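Local coordinates for protein enoyl-CoA hydratase/carnithine racemase (Magnetospirillum magneticum, PDB 4NEK) that probably isomerises delta(3)-enoyl-CoA to delta(2)-enoyl-CoA, at residues Pro93-Val98 against Arg191-Lys196. Residues are numbered along the deposited sequence; the frame is centred on the assembly and turned at random.
Sequences PVVAAV and RKLAAK
Leu193 meets Pro93 and Val95 through a single methyl group, CD1. Its side chain leaves the helix toward the strand. Leu193 CB is still set back, 4.9 Å from Pro93 CB. Leu193 CG is about as far from that atom, and lies 5.1 Å from Val95 CG2. At CG the chain forks. Leu193 CD2 stays 5.0 Å from Pro93 CB. Leu193 CD1 makes the contact: it is 4.0 Å from Pro93 CB and 3.8 Å from Val95 CG2. The two partners lie at about a right angle to each other as seen from CD1, so the methyl fits into the corner between them. Val95 turns one branch to it: with chi1 at 177°, CG1 is anti to the backbone N, and CG2 is the methyl that faces Leu193. No hydrogen bond crosses between 93-98 and 191-196, and the contact is small, buried and apolar. Leu193 also packs on Val50, Leu115 and Leu201, and on Leu158 of the second subunit. On the same helix, Lys192 forms salt bridges with Glu160 of the second subunit and with Glu180 and Asp181 of the third. The CB atoms of Pro93 and Val95 are directed toward 191-196, that of Val94 away. The arrangement is helix-on-sheet packing in the crotonase fold: the C-terminal part of helix 179-194 lies against Pro93, just before inner strand 94-98, and Val95 near its start.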
# COMPACT_ATOMS: atom_id res chain seq x y z
N PRO C 93 -12.80 21.19 -17.28
CA PRO C 93 -11.83 20.28 -16.70
C PRO C 93 -10.43 20.58 -17.12
O PRO C 93 -10.20 21.09 -18.22
CB PRO C 93 -12.21 18.91 -17.26
CG PRO C 93 -13.60 19.05 -17.79
CD PRO C 93 -13.75 20.49 -18.17
N VAL C 94 -9.50 20.20 -16.25
CA VAL C 94 -8.09 20.50 -16.42
C VAL C 94 -7.28 19.24 -16.11
O VAL C 94 -7.41 18.66 -15.05
CB VAL C 94 -7.67 21.60 -15.45
CG1 VAL C 94 -6.20 21.92 -15.59
CG2 VAL C 94 -8.51 22.86 -15.66
N VAL C 95 -6.49 18.81 -17.07
CA VAL C 95 -5.65 17.64 -16.92
C VAL C 95 -4.22 18.10 -16.99
O VAL C 95 -3.91 18.98 -17.78
CB VAL C 95 -5.88 16.68 -18.10
CG1 VAL C 95 -4.95 15.46 -18.02
CG2 VAL C 95 -7.34 16.25 -18.14
N ALA C 96 -3.36 17.56 -16.15
CA ALA C 96 -1.96 17.93 -16.19
C ALA C 96 -1.07 16.71 -16.32
O ALA C 96 -1.42 15.66 -15.84
CB ALA C 96 -1.60 18.66 -14.94
N ALA C 97 0.06 16.89 -16.98
CA ALA C 97 1.04 15.84 -17.08
C ALA C 97 2.32 16.41 -16.58
O ALA C 97 2.84 17.34 -17.17
CB ALA C 97 1.19 15.41 -18.54
N VAL C 98 2.84 15.85 -15.49
CA VAL C 98 4.02 16.37 -14.87
C VAL C 98 5.18 15.42 -14.94
O VAL C 98 5.00 14.23 -15.05
CB VAL C 98 3.75 16.72 -13.41
CG1 VAL C 98 2.53 17.61 -13.31
CG2 VAL C 98 3.45 15.51 -12.57
N ARG C 191 -9.12 13.67 -23.93
CA ARG C 191 -10.10 13.36 -24.99
C ARG C 191 -11.30 12.60 -24.44
O ARG C 191 -12.42 12.82 -24.85
CB ARG C 191 -9.48 12.52 -26.09
CG ARG C 191 -8.58 13.31 -27.00
CD ARG C 191 -8.24 12.51 -28.24
NE ARG C 191 -7.07 13.10 -28.90
CZ ARG C 191 -7.09 14.20 -29.65
NH1 ARG C 191 -8.23 14.85 -29.91
NH2 ARG C 191 -5.96 14.67 -30.15
N LYS C 192 -11.06 11.72 -23.51
CA LYS C 192 -12.14 10.98 -22.95
C LYS C 192 -13.07 11.96 -22.20
O LYS C 192 -14.28 11.85 -22.28
CB LYS C 192 -11.59 9.90 -22.05
CG LYS C 192 -12.66 8.95 -21.63
CD LYS C 192 -12.12 7.73 -20.88
CE LYS C 192 -13.30 6.92 -20.34
NZ LYS C 192 -12.91 5.52 -19.97
N LEU C 193 -12.51 12.93 -21.48
CA LEU C 193 -13.33 13.96 -20.88
C LEU C 193 -14.03 14.81 -21.93
O LEU C 193 -15.19 15.21 -21.75
CB LEU C 193 -12.50 14.87 -20.00
CG LEU C 193 -12.04 14.27 -18.69
CD1 LEU C 193 -11.02 15.16 -18.03
CD2 LEU C 193 -13.21 14.06 -17.75
N ALA C 194 -13.34 15.09 -23.02
CA ALA C 194 -13.89 15.98 -24.03
C ALA C 194 -15.04 15.31 -24.74
O ALA C 194 -15.90 16.00 -25.28
CB ALA C 194 -12.82 16.39 -25.04
N ALA C 195 -15.09 13.97 -24.74
CA ALA C 195 -16.19 13.26 -25.38
C ALA C 195 -17.41 13.15 -24.48
O ALA C 195 -18.44 12.73 -24.93
CB ALA C 195 -15.77 11.88 -25.79
N LYS C 196 -17.32 13.54 -23.22
CA LYS C 196 -18.51 13.60 -22.39
C LYS C 196 -19.34 14.82 -22.80
O LYS C 196 -18.81 15.73 -23.42
CB LYS C 196 -18.13 13.80 -20.93
CG LYS C 196 -17.17 12.80 -20.40
CD LYS C 196 -17.58 11.40 -20.70
CE LYS C 196 -16.88 10.47 -19.71
NZ LYS C 196 -16.81 9.12 -20.26